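Local coordinates for protein OBCA, Oxalate Biosynthetic Component A (Burkholderia glumae, PDB 4NNB) that is built round a TIM-type barrel and holds a magnesium ion and an oxaloacetate ion in a shared pocket, at residues Val443-Ile448 against Gly466-Arg471; Lys371-Met376 against Ala439-Ser444; Ile28-Leu33 against Cys186-Trp191; Asp476-Asn481 against Val489-Gly494. All blocks are in the same frame, centred on the assembly; numbering follows the deposited sequence.

Contact 1. Residues Val443-Ile448 against Gly466-Arg471; sequences VSKISI and GLDGIR
The Asp468 carboxylate has one face covered by Lys445, whose CD stands almost straight above Asp468 CG at 3.6 Å. The same group's OD2 takes the backbone N-H of Ile446 on its anti side, 2.9 Å from N and nearly straight at 170°. Here two neighbouring parallel strands of a TIM-type barrel, 444-449 and 469-472, meet as the ends of a beta-alpha-beta unit whose crossover helix is 458-465. Asp468, just before the second strand, thus stands in as a side-chain acceptor where the backbone pairing begins; its OD2 also forms a salt bridge with Arg438. Lys445, bent at chi2 (-62°), brings NZ back only to a long salt bridge with Asp468 OD1, 3.8 Å, and a water spans the same two atoms. Ile446 O accepts from Asp468 N, 2.8 Å, and more weakly from Gly469 N. Further along, Ile448 N reaches Gly469 O from above the carbonyl plane, while Arg471 N meets Ile448 O at 2.9 Å. On the helix-facing side, Leu467 forks between two isoleucines: CD1 lies 3.5 Å from Ile448 CB, and CD2 is 3.9 Å from Ile446 CG2. Arg471 turns its end elsewhere, to a salt bridge with Asp476, near the magnesium and oxaloacetate ions. On the sheet face carrying Ser447, the hydroxyl OG of that residue settles 3.3 Å from Gly469 CA.

Contact 2. Residues Lys371-Met376 against Ala439-Ser444; sequences KPVLFM and ASFPVS
Phe375 places its ring corner CZ over one face of the Phe441 ring, 3.4 Å from Phe441 CD2. The two planes are inclined at 53° with centroids 5.2 Å apart, so the pair is oblique. Val373 CG1 stands above the same face, toward the rim; Val373 CG2 approaches Phe441 CD1 obliquely at 3.7 Å. Ser444 CB meets Phe375 at the ring edge. The Ser444 hydroxyl is swung between backbone N and carbonyl carbon (chi1 64°), which lets OG donate back to Phe441 O at 2.9 Å and tie the turn after the helix to the start of the strand; Arg438 also bonds this OG. The backbone joint is a parallel bridge between Val373 and Ser444, with Val373 N donating to Val443 O at 3.1 Å. That oxygen is gripped a second time, by a water 2.9 Å away that accepts from Lys371 NZ. Lys371 lies across Val443, with CD 4.0 Å from Val443 CB, and the Lys371-Pro372 peptide is cis. The site lies at the strand-entry end of the barrel, where helix 416-440 runs out and leads into strand 444-449 beside strand 373-378; helix 363-368, through Leu366 and Leu367, and Thr359 of helix 352-359 pack round Phe441, while strand 344-349 flanks 373-378 and contributes Val347 against Phe375.

Contact 3. Residues Ile28-Leu33 against Cys186-Trp191; sequences IPSFLL and CAAGYW
Ile28 binds Tyr190 through both of its backbone polar atoms. Its N donates to Tyr190 O at 2.7 Å, 167° at the hydrogen and in the carbonyl plane, and its O accepts from Tyr190 N at 2.8 Å, which identifies an antiparallel hydrogen-bonded pair. Ile28 CB and Tyr190 CB, 4.3 Å apart, leave on one face of the sheet. Ile28 O has a further neighbour, since it lies in plane at the edge of the tyrosine ring, 3.6 Å from Tyr190 CD1. Pro29 comes next and forms the non-hydrogen-bonded pair with Gly189, its own side chain turned away from the other segment. This is the edge of a three-stranded antiparallel sheet in which 189-191 runs between 27-29 and 55-57, so the segment from much later in the chain supplies the central strand. Pro29 is also the N-cap of the short helix 30-33, and its O accepts from Leu32 N. Ser30, the first residue of that helix, prolongs the strand pairing by one bond: its N reaches Ala188 O at 3.0 Å, almost straight at 174°. With chi1 at -80° the hydroxyl stays beside the backbone N, and OG rests 3.3 Å from Gly189 CA. A turn later Leu33 crosses Tyr190 at about a right angle, CD2 lying 3.8 Å from ring atom CE1. Helix 41-51 closes over this side, with Ile45 and Cys42 touching Leu33 and Ala46 touching Tyr190, while Trp54 packs against both Ile28 and Tyr190.

Contact 4. Residues Asp476-Asn481 against Val489-Gly494; sequences DGLTVN and VRKARG
Val480 packs against Arg490 and Ala492 with one methyl each, and has the most surface buried here. CG2 lies over one face of the Arg490 guanidinium, off toward the rim and 3.3 Å from NH1, while CG1 packs 3.6 Å from Ala492 CB. The guanidinium is held in its orientation by several bonds: NH1 donates nearly in its own plane to Lys491 O at 3.2 Å, and salt bridges join NE to Asp482 and NH2 to Glu497. Along the backbone, Val480 N donates to Arg490 O at 2.9 Å and Arg490 N returns to Val480 O, both nearly along the C=O axis. These reciprocal bonds mark Val480 and Arg490 as a hydrogen-bonded antiparallel pair in the beta hairpin of strands 479-481 and 489-491, whose short axes run at 146° to one another. Leu478, just ahead of the first strand, adds a third bond: its O takes Ala492 N at 2.8 Å on a lone pair, and a water bridges that O to Ala492 O. The Leu478 side chain lies beside that of Lys491, pointing the same way, with Leu478 CB 3.8 Å from Lys491 CD; Lys491 NZ goes on to Thr137 and the carbonyl of Arg197. Val489 CG1, anti to the backbone N (chi1 179°), lies 3.8 Å from Thr479 CB, and CG2 lies beside Asn481 OD1, whose amide ND2 bonds to Asn456. Leu133 touches Thr479 and Val489, and Leu501 packs on Val480.

Contacts 1 and 2 are adjacent, their centres 9 Å apart: they share Val443 and Ser444, and strand 444-449 lies between 373-378 and 469-472 in the barrel sheet, joined to 373-378 by backbone bonds between Lys445 or Ser447 and Phe375. Contact 4 follows along the chain, its centre 23 Å from that of contact 1, yet tied to it by the salt bridge of Arg471 NE with Asp476 OD1. Contact 3, the first to close along the sequence, belongs to a separate three-stranded sheet; the centres of contacts 1 and 3 are about 49 Å apart, on opposite sides of the chain's centre. With 30 Å between the centres of contacts 3 and 4, the hairpin lies between the barrel and that sheet.

Contact 1. Residues Val443-Ile448 against Gly466-Arg471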
loop_
_atom_site.group_PDB
_atom_site.type_symbol
_atom_site.label_atom_id
_atom_site.label_comp_id
_atom_site.label_asym_id
_atom_site.label_seq_id
_atom_site.Cartn_x
_atom_site.Cartn_y
_atom_site.Cartn_z
ATOM N N VAL A 443 15.453 -21.740 -14.024
ATOM C CA VAL A 443 14.555 -22.183 -12.970
ATOM C C VAL A 443 14.255 -20.965 -12.104
ATOM O O VAL A 443 15.018 -20.629 -11.198
ATOM C CB VAL A 443 15.165 -23.306 -12.118
ATOM C CG1 VAL A 443 14.107 -23.904 -11.198
ATOM C CG2 VAL A 443 15.735 -24.397 -13.021
ATOM N N SER A 444 13.153 -20.294 -12.410
ATOM C CA SER A 444 12.816 -19.044 -11.742
ATOM C C SER A 444 11.320 -18.841 -11.682
ATOM O O SER A 444 10.572 -19.467 -12.442
ATOM C CB SER A 444 13.424 -17.870 -12.494
ATOM O OG SER A 444 12.874 -17.755 -13.800
ATOM N N LYS A 445 10.889 -17.953 -10.785
ATOM C CA LYS A 445 9.482 -17.581 -10.667
ATOM C C LYS A 445 9.404 -16.069 -10.587
ATOM O O LYS A 445 10.033 -15.456 -9.719
ATOM C CB LYS A 445 8.859 -18.216 -9.420
ATOM C CG LYS A 445 8.852 -19.751 -9.432
ATOM C CD LYS A 445 8.010 -20.292 -10.587
ATOM C CE LYS A 445 8.069 -21.820 -10.654
ATOM N NZ LYS A 445 7.411 -22.324 -11.906
ATOM N N ILE A 446 8.650 -15.467 -11.502
ATOM C CA ILE A 446 8.586 -14.022 -11.588
ATOM C C ILE A 446 7.148 -13.559 -11.349
ATOM O O ILE A 446 6.208 -13.999 -12.038
ATOM C CB ILE A 446 9.081 -13.541 -12.962
ATOM C CG1 ILE A 446 10.503 -14.076 -13.227
ATOM C CG2 ILE A 446 9.042 -12.013 -13.069
ATOM C CD1 ILE A 446 11.049 -13.707 -14.605
ATOM N N SER A 447 6.983 -12.678 -10.366
ATOM C CA SER A 447 5.682 -12.072 -10.093
ATOM C C SER A 447 5.700 -10.605 -10.479
ATOM O O SER A 447 6.768 -10.035 -10.755
ATOM C CB SER A 447 5.316 -12.227 -8.617
ATOM O OG SER A 447 5.189 -13.588 -8.259
ATOM N N ILE A 448 4.518 -9.995 -10.507
ATOM C CA ILE A 448 4.399 -8.567 -10.772
ATOM C C ILE A 448 3.508 -7.858 -9.747
ATOM O O ILE A 448 2.543 -8.438 -9.242
ATOM C CB ILE A 448 3.873 -8.311 -12.200
ATOM C CG1 ILE A 448 3.911 -6.818 -12.544
ATOM C CG2 ILE A 448 2.456 -8.899 -12.382
ATOM C CD1 ILE A 448 3.740 -6.512 -14.054
ATOM N N GLY A 466 3.467 -14.254 -19.283
ATOM C CA GLY A 466 3.704 -15.610 -18.824
ATOM C C GLY A 466 4.231 -15.657 -17.403
ATOM O O GLY A 466 4.954 -16.592 -17.022
ATOM N N LEU A 467 3.855 -14.659 -16.605
ATOM C CA LEU A 467 4.350 -14.574 -15.231
ATOM C C LEU A 467 3.797 -15.671 -14.326
ATOM O O LEU A 467 2.750 -16.256 -14.599
ATOM C CB LEU A 467 4.070 -13.196 -14.635
ATOM C CG LEU A 467 4.802 -12.068 -15.355
ATOM C CD1 LEU A 467 4.790 -10.784 -14.528
ATOM C CD2 LEU A 467 6.248 -12.473 -15.696
ATOM N N ASP A 468 4.516 -15.938 -13.242
ATOM C CA ASP A 468 4.156 -16.983 -12.301
ATOM C C ASP A 468 3.354 -16.493 -11.108
ATOM O O ASP A 468 2.884 -17.295 -10.305
ATOM C CB ASP A 468 5.424 -17.639 -11.791
ATOM C CG ASP A 468 6.305 -18.096 -12.914
ATOM O OD1 ASP A 468 6.014 -19.168 -13.472
ATOM O OD2 ASP A 468 7.258 -17.375 -13.257
ATOM N N GLY A 469 3.196 -15.187 -10.979
ATOM C CA GLY A 469 2.528 -14.673 -9.800
ATOM C C GLY A 469 2.085 -13.244 -9.938
ATOM O O GLY A 469 2.557 -12.519 -10.811
ATOM N N ILE A 470 1.167 -12.840 -9.061
ATOM C CA ILE A 470 0.691 -11.467 -8.993
ATOM C C ILE A 470 0.602 -11.073 -7.522
ATOM O O ILE A 470 0.156 -11.865 -6.687
ATOM C CB ILE A 470 -0.712 -11.322 -9.640
ATOM C CG1 ILE A 470 -0.630 -11.510 -11.151
ATOM C CG2 ILE A 470 -1.331 -9.939 -9.349
ATOM C CD1 ILE A 470 -2.013 -11.599 -11.807
ATOM N N ARG A 471 1.026 -9.851 -7.211
ATOM C CA ARG A 471 0.985 -9.343 -5.849
ATOM C C ARG A 471 -0.029 -8.212 -5.753
ATOM O O ARG A 471 -0.122 -7.362 -6.655
ATOM C CB ARG A 471 2.387 -8.848 -5.416
ATOM C CG ARG A 471 2.389 -7.801 -4.298
ATOM C CD ARG A 471 3.805 -7.578 -3.701
ATOM N NE ARG A 471 3.983 -6.189 -3.293
ATOM C CZ ARG A 471 5.105 -5.679 -2.781
ATOM N NH1 ARG A 471 6.180 -6.441 -2.586
ATOM N NH2 ARG A 471 5.145 -4.392 -2.480
HETATM O O HOH W 1 7.873 -20.884 -14.390
HETATM O O HOH W 2 3.088 -13.382 -6.303
#

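Contact 2. Residues Lys371-Met376 against Ala439-Ser444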
loop_
_atom_site.group_PDB
_atom_site.type_symbol
_atom_site.label_atom_id
_atom_site.label_comp_id
_atom_site.label_asym_id
_atom_site.label_seq_id
_atom_site.Cartn_x
_atom_site.Cartn_y
_atom_site.Cartn_z
ATOM N N LYS A 371 16.928 -22.784 -5.880
ATOM C CA LYS A 371 16.061 -22.682 -7.043
ATOM C C LYS A 371 14.660 -23.155 -6.681
ATOM O O LYS A 371 14.502 -23.994 -5.799
ATOM C CB LYS A 371 16.601 -23.518 -8.207
ATOM C CG LYS A 371 17.973 -23.093 -8.727
ATOM C CD LYS A 371 18.429 -24.042 -9.861
ATOM C CE LYS A 371 19.691 -23.532 -10.580
ATOM N NZ LYS A 371 19.474 -23.138 -12.027
ATOM N N PRO A 372 13.633 -22.595 -7.332
ATOM C CA PRO A 372 13.670 -21.487 -8.294
ATOM C C PRO A 372 14.071 -20.171 -7.639
ATOM O O PRO A 372 13.747 -19.917 -6.468
ATOM C CB PRO A 372 12.214 -21.394 -8.775
ATOM C CG PRO A 372 11.409 -21.995 -7.665
ATOM C CD PRO A 372 12.264 -23.109 -7.143
ATOM N N VAL A 373 14.794 -19.353 -8.394
ATOM C CA VAL A 373 15.136 -18.002 -7.948
ATOM C C VAL A 373 13.882 -17.139 -8.104
ATOM O O VAL A 373 13.178 -17.237 -9.112
ATOM C CB VAL A 373 16.298 -17.435 -8.767
ATOM C CG1 VAL A 373 16.694 -16.044 -8.244
ATOM C CG2 VAL A 373 17.501 -18.409 -8.718
ATOM N N LEU A 374 13.591 -16.321 -7.098
ATOM C CA LEU A 374 12.324 -15.590 -7.048
ATOM C C LEU A 374 12.510 -14.113 -7.360
ATOM O O LEU A 374 13.424 -13.478 -6.824
ATOM C CB LEU A 374 11.706 -15.722 -5.653
ATOM C CG LEU A 374 11.548 -17.116 -5.060
ATOM C CD1 LEU A 374 10.888 -17.022 -3.669
ATOM C CD2 LEU A 374 10.735 -17.987 -5.981
ATOM N N PHE A 375 11.632 -13.564 -8.202
ATOM C CA PHE A 375 11.695 -12.148 -8.582
ATOM C C PHE A 375 10.320 -11.496 -8.427
ATOM O O PHE A 375 9.287 -12.131 -8.671
ATOM C CB PHE A 375 12.167 -11.988 -10.038
ATOM C CG PHE A 375 13.545 -12.541 -10.296
ATOM C CD1 PHE A 375 14.664 -11.718 -10.205
ATOM C CD2 PHE A 375 13.726 -13.881 -10.607
ATOM C CE1 PHE A 375 15.949 -12.228 -10.423
ATOM C CE2 PHE A 375 15.008 -14.400 -10.842
ATOM C CZ PHE A 375 16.114 -13.567 -10.751
ATOM N N MET A 376 10.310 -10.234 -8.014
ATOM C CA MET A 376 9.087 -9.431 -7.987
ATOM C C MET A 376 9.325 -8.188 -8.827
ATOM O O MET A 376 10.225 -7.400 -8.523
ATOM C CB MET A 376 8.698 -9.061 -6.543
ATOM C CG MET A 376 7.485 -8.121 -6.426
ATOM S SD MET A 376 5.965 -8.930 -6.997
ATOM C CE MET A 376 5.832 -10.214 -5.766
ATOM N N ALA A 439 16.397 -15.956 -19.147
ATOM C CA ALA A 439 17.602 -16.442 -19.810
ATOM C C ALA A 439 18.688 -16.731 -18.774
ATOM O O ALA A 439 19.388 -17.744 -18.861
ATOM C CB ALA A 439 18.091 -15.429 -20.861
ATOM N N SER A 440 18.821 -15.857 -17.778
ATOM C CA SER A 440 19.883 -16.032 -16.792
ATOM C C SER A 440 19.505 -17.045 -15.742
ATOM O O SER A 440 20.376 -17.685 -15.155
ATOM C CB SER A 440 20.255 -14.706 -16.120
ATOM O OG SER A 440 20.827 -13.823 -17.058
ATOM N N PHE A 441 18.206 -17.172 -15.488
ATOM C CA PHE A 441 17.721 -18.083 -14.464
ATOM C C PHE A 441 16.601 -18.952 -15.026
ATOM O O PHE A 441 15.427 -18.637 -14.846
ATOM C CB PHE A 441 17.195 -17.305 -13.249
ATOM C CG PHE A 441 18.212 -16.388 -12.623
ATOM C CD1 PHE A 441 19.110 -16.868 -11.674
ATOM C CD2 PHE A 441 18.276 -15.055 -12.988
ATOM C CE1 PHE A 441 20.056 -16.017 -11.094
ATOM C CE2 PHE A 441 19.227 -14.194 -12.416
ATOM C CZ PHE A 441 20.107 -14.680 -11.464
ATOM N N PRO A 442 16.965 -20.057 -15.698
ATOM C CA PRO A 442 15.994 -20.996 -16.291
ATOM C C PRO A 442 15.012 -21.555 -15.264
ATOM O O PRO A 442 13.868 -21.833 -15.612
ATOM C CB PRO A 442 16.872 -22.131 -16.828
ATOM C CG PRO A 442 18.251 -21.551 -16.948
ATOM C CD PRO A 442 18.363 -20.470 -15.912
ATOM N N VAL A 443 15.453 -21.740 -14.024
ATOM C CA VAL A 443 14.555 -22.183 -12.970
ATOM C C VAL A 443 14.255 -20.965 -12.104
ATOM O O VAL A 443 15.018 -20.629 -11.198
ATOM C CB VAL A 443 15.165 -23.306 -12.118
ATOM C CG1 VAL A 443 14.107 -23.904 -11.198
ATOM C CG2 VAL A 443 15.735 -24.397 -13.021
ATOM N N SER A 444 13.153 -20.294 -12.410
ATOM C CA SER A 444 12.816 -19.044 -11.742
ATOM C C SER A 444 11.320 -18.841 -11.682
ATOM O O SER A 444 10.572 -19.467 -12.442
ATOM C CB SER A 444 13.424 -17.870 -12.494
ATOM O OG SER A 444 12.874 -17.755 -13.800
HETATM O O HOH W 3 17.725 -20.737 -12.243
#

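Contact 3. Residues Ile28-Leu33 against Cys186-Trp191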
loop_
_atom_site.group_PDB
_atom_site.type_symbol
_atom_site.label_atom_id
_atom_site.label_comp_id
_atom_site.label_asym_id
_atom_site.label_seq_id
_atom_site.Cartn_x
_atom_site.Cartn_y
_atom_site.Cartn_z
ATOM N N ILE A 28 -10.348 20.259 12.814
ATOM C CA ILE A 28 -10.077 21.054 14.001
ATOM C C ILE A 28 -10.210 22.511 13.615
ATOM O O ILE A 28 -9.382 23.036 12.876
ATOM C CB ILE A 28 -8.653 20.804 14.543
ATOM C CG1 ILE A 28 -8.465 19.322 14.874
ATOM C CG2 ILE A 28 -8.387 21.668 15.763
ATOM C CD1 ILE A 28 -7.034 18.918 15.185
ATOM N N PRO A 29 -11.270 23.167 14.101
ATOM C CA PRO A 29 -11.519 24.590 13.829
ATOM C C PRO A 29 -10.421 25.511 14.389
ATOM O O PRO A 29 -10.005 25.346 15.536
ATOM C CB PRO A 29 -12.854 24.854 14.538
ATOM C CG PRO A 29 -12.978 23.761 15.564
ATOM C CD PRO A 29 -12.313 22.567 14.953
ATOM N N SER A 30 -9.965 26.455 13.569
ATOM C CA SER A 30 -8.907 27.397 13.942
ATOM C C SER A 30 -9.164 28.113 15.264
ATOM O O SER A 30 -8.262 28.238 16.095
ATOM C CB SER A 30 -8.708 28.438 12.841
ATOM O OG SER A 30 -7.930 27.926 11.781
ATOM N N PHE A 31 -10.395 28.574 15.459
ATOM C CA PHE A 31 -10.715 29.374 16.633
ATOM C C PHE A 31 -10.526 28.603 17.935
ATOM O O PHE A 31 -10.229 29.195 18.972
ATOM C CB PHE A 31 -12.122 29.971 16.533
ATOM C CG PHE A 31 -13.227 29.002 16.828
ATOM C CD1 PHE A 31 -13.791 28.246 15.812
ATOM C CD2 PHE A 31 -13.732 28.877 18.115
ATOM C CE1 PHE A 31 -14.826 27.367 16.074
ATOM C CE2 PHE A 31 -14.761 27.994 18.388
ATOM C CZ PHE A 31 -15.311 27.238 17.365
ATOM N N LEU A 32 -10.683 27.284 17.876
ATOM C CA LEU A 32 -10.519 26.451 19.063
ATOM C C LEU A 32 -9.058 26.240 19.437
ATOM O O LEU A 32 -8.712 26.214 20.613
ATOM C CB LEU A 32 -11.226 25.105 18.892
ATOM C CG LEU A 32 -12.645 25.117 19.455
ATOM C CD1 LEU A 32 -13.210 23.715 19.518
ATOM C CD2 LEU A 32 -12.657 25.752 20.837
ATOM N N LEU A 33 -8.208 26.083 18.431
ATOM C CA LEU A 33 -6.787 25.876 18.659
ATOM C C LEU A 33 -6.156 27.218 18.984
ATOM O O LEU A 33 -5.432 27.370 19.972
ATOM C CB LEU A 33 -6.145 25.288 17.405
ATOM C CG LEU A 33 -4.761 24.669 17.549
ATOM C CD1 LEU A 33 -4.836 23.469 18.475
ATOM C CD2 LEU A 33 -4.215 24.277 16.185
ATOM N N CYS A 186 -18.688 24.807 7.977
ATOM C CA CYS A 186 -17.567 24.956 8.894
ATOM C C CYS A 186 -16.787 26.252 8.692
ATOM O O CYS A 186 -16.710 26.787 7.585
ATOM C CB CYS A 186 -16.605 23.775 8.758
ATOM S SG CYS A 186 -17.239 22.234 9.418
ATOM N N ALA A 187 -16.186 26.735 9.775
ATOM C CA ALA A 187 -15.224 27.830 9.693
ATOM C C ALA A 187 -13.864 27.306 9.218
ATOM O O ALA A 187 -13.733 26.147 8.811
ATOM C CB ALA A 187 -15.096 28.522 11.035
ATOM N N ALA A 188 -12.848 28.161 9.267
ATOM C CA ALA A 188 -11.524 27.778 8.793
ATOM C C ALA A 188 -10.874 26.837 9.791
ATOM O O ALA A 188 -11.301 26.758 10.944
ATOM C CB ALA A 188 -10.664 29.006 8.585
ATOM N N GLY A 189 -9.851 26.111 9.361
ATOM C CA GLY A 189 -9.154 25.245 10.293
ATOM C C GLY A 189 -8.232 24.195 9.705
ATOM O O GLY A 189 -7.531 24.429 8.714
ATOM N N TYR A 190 -8.236 23.024 10.333
ATOM C CA TYR A 190 -7.320 21.956 9.967
ATOM C C TYR A 190 -8.101 20.678 9.694
ATOM O O TYR A 190 -8.997 20.318 10.450
ATOM C CB TYR A 190 -6.275 21.741 11.073
ATOM C CG TYR A 190 -5.485 22.990 11.415
ATOM C CD1 TYR A 190 -5.983 23.934 12.305
ATOM C CD2 TYR A 190 -4.243 23.227 10.840
ATOM C CE1 TYR A 190 -5.265 25.079 12.610
ATOM C CE2 TYR A 190 -3.521 24.366 11.141
ATOM C CZ TYR A 190 -4.036 25.286 12.027
ATOM O OH TYR A 190 -3.313 26.421 12.324
ATOM N N TRP A 191 -7.735 20.001 8.612
ATOM C CA TRP A 191 -8.451 18.824 8.134
ATOM C C TRP A 191 -7.505 17.647 8.007
ATOM O O TRP A 191 -6.388 17.784 7.503
ATOM C CB TRP A 191 -9.086 19.138 6.771
ATOM C CG TRP A 191 -9.590 17.957 5.984
ATOM C CD1 TRP A 191 -10.355 16.922 6.443
ATOM C CD2 TRP A 191 -9.390 17.719 4.587
ATOM N NE1 TRP A 191 -10.632 16.047 5.414
ATOM C CE2 TRP A 191 -10.055 16.518 4.263
ATOM C CE3 TRP A 191 -8.709 18.401 3.577
ATOM C CZ2 TRP A 191 -10.059 15.987 2.970
ATOM C CZ3 TRP A 191 -8.708 17.871 2.295
ATOM C CH2 TRP A 191 -9.377 16.676 2.004
#

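Contact 4. Residues Asp476-Asn481 against Val489-Gly494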
loop_
_atom_site.group_PDB
_atom_site.type_symbol
_atom_site.label_atom_id
_atom_site.label_comp_id
_atom_site.label_asym_id
_atom_site.label_seq_id
_atom_site.Cartn_x
_atom_site.Cartn_y
_atom_site.Cartn_z
ATOM N N ASP A 476 0.637 -1.676 -1.923
ATOM C CA ASP A 476 0.720 -1.201 -3.312
ATOM C C ASP A 476 -0.425 -0.285 -3.758
ATOM O O ASP A 476 -0.225 0.597 -4.596
ATOM C CB ASP A 476 0.821 -2.396 -4.262
ATOM C CG ASP A 476 2.002 -3.279 -3.936
ATOM O OD1 ASP A 476 1.884 -4.524 -4.027
ATOM O OD2 ASP A 476 3.043 -2.720 -3.554
ATOM N N GLY A 477 -1.617 -0.503 -3.209
ATOM C CA GLY A 477 -2.765 0.344 -3.504
ATOM C C GLY A 477 -3.846 0.158 -2.459
ATOM O O GLY A 477 -3.997 -0.936 -1.913
ATOM N N LEU A 478 -4.615 1.213 -2.191
ATOM C CA LEU A 478 -5.595 1.193 -1.099
ATOM C C LEU A 478 -7.025 0.923 -1.571
ATOM O O LEU A 478 -7.946 0.825 -0.752
ATOM C CB LEU A 478 -5.548 2.515 -0.334
ATOM C CG LEU A 478 -4.199 2.828 0.329
ATOM C CD1 LEU A 478 -4.235 4.175 1.076
ATOM C CD2 LEU A 478 -3.811 1.680 1.264
ATOM N N THR A 479 -7.206 0.791 -2.884
ATOM C CA THR A 479 -8.546 0.732 -3.471
ATOM C C THR A 479 -8.940 -0.610 -4.100
ATOM O O THR A 479 -8.100 -1.476 -4.372
ATOM C CB THR A 479 -8.726 1.844 -4.533
ATOM O OG1 THR A 479 -7.748 1.687 -5.564
ATOM C CG2 THR A 479 -8.562 3.223 -3.905
ATOM N N VAL A 480 -10.243 -0.777 -4.308
ATOM C CA VAL A 480 -10.762 -1.848 -5.149
ATOM C C VAL A 480 -11.771 -1.238 -6.122
ATOM O O VAL A 480 -12.322 -0.153 -5.871
ATOM C CB VAL A 480 -11.474 -2.961 -4.347
ATOM C CG1 VAL A 480 -10.494 -3.762 -3.507
ATOM C CG2 VAL A 480 -12.602 -2.366 -3.482
ATOM N N ASN A 481 -12.000 -1.918 -7.236
ATOM C CA ASN A 481 -13.148 -1.595 -8.073
ATOM C C ASN A 481 -14.424 -2.110 -7.411
ATOM O O ASN A 481 -14.399 -3.122 -6.709
ATOM C CB ASN A 481 -12.995 -2.205 -9.469
ATOM C CG ASN A 481 -11.904 -1.533 -10.274
ATOM O OD1 ASN A 481 -11.726 -0.321 -10.197
ATOM N ND2 ASN A 481 -11.165 -2.311 -11.041
ATOM N N VAL A 489 -15.124 3.098 -7.856
ATOM C CA VAL A 489 -13.921 2.847 -7.047
ATOM C C VAL A 489 -14.147 3.225 -5.580
ATOM O O VAL A 489 -14.868 4.175 -5.287
ATOM C CB VAL A 489 -12.700 3.638 -7.593
ATOM C CG1 VAL A 489 -11.426 3.391 -6.732
ATOM C CG2 VAL A 489 -12.430 3.272 -9.050
ATOM N N ARG A 490 -13.541 2.471 -4.662
ATOM C CA ARG A 490 -13.619 2.771 -3.233
ATOM C C ARG A 490 -12.391 2.215 -2.512
ATOM O O ARG A 490 -11.616 1.458 -3.097
ATOM C CB ARG A 490 -14.868 2.143 -2.618
ATOM C CG ARG A 490 -14.924 0.611 -2.779
ATOM C CD ARG A 490 -15.937 -0.005 -1.819
ATOM N NE ARG A 490 -16.263 -1.399 -2.118
ATOM C CZ ARG A 490 -15.601 -2.440 -1.624
ATOM N NH1 ARG A 490 -14.568 -2.242 -0.812
ATOM N NH2 ARG A 490 -15.956 -3.676 -1.947
ATOM N N LYS A 491 -12.229 2.587 -1.244
ATOM C CA LYS A 491 -11.179 2.021 -0.404
ATOM C C LYS A 491 -11.462 0.546 -0.167
ATOM O O LYS A 491 -12.611 0.148 0.094
ATOM C CB LYS A 491 -11.077 2.782 0.926
ATOM C CG LYS A 491 -10.414 4.165 0.791
ATOM C CD LYS A 491 -8.916 4.020 0.455
ATOM C CE LYS A 491 -8.267 5.301 -0.044
ATOM N NZ LYS A 491 -7.830 6.226 1.040
ATOM N N ALA A 492 -10.428 -0.276 -0.301
ATOM C CA ALA A 492 -10.557 -1.702 -0.016
ATOM C C ALA A 492 -10.890 -1.921 1.462
ATOM O O ALA A 492 -10.461 -1.140 2.314
ATOM C CB ALA A 492 -9.258 -2.434 -0.373
ATOM N N ARG A 493 -11.626 -2.987 1.771
ATOM C CA ARG A 493 -11.891 -3.323 3.166
ATOM C C ARG A 493 -10.674 -3.987 3.819
ATOM O O ARG A 493 -10.625 -4.175 5.036
ATOM C CB ARG A 493 -13.099 -4.253 3.265
ATOM C CG ARG A 493 -14.403 -3.634 2.782
ATOM C CD ARG A 493 -15.478 -3.821 3.820
ATOM N NE ARG A 493 -15.261 -2.932 4.960
ATOM C CZ ARG A 493 -15.610 -3.226 6.206
ATOM N NH1 ARG A 493 -16.179 -4.392 6.471
ATOM N NH2 ARG A 493 -15.389 -2.359 7.186
ATOM N N GLY A 494 -9.696 -4.353 2.999
ATOM C CA GLY A 494 -8.512 -5.027 3.487
ATOM C C GLY A 494 -7.730 -5.612 2.329
ATOM O O GLY A 494 -8.232 -5.679 1.201
HETATM O O HOH W 4 -8.291 0.626 2.195
#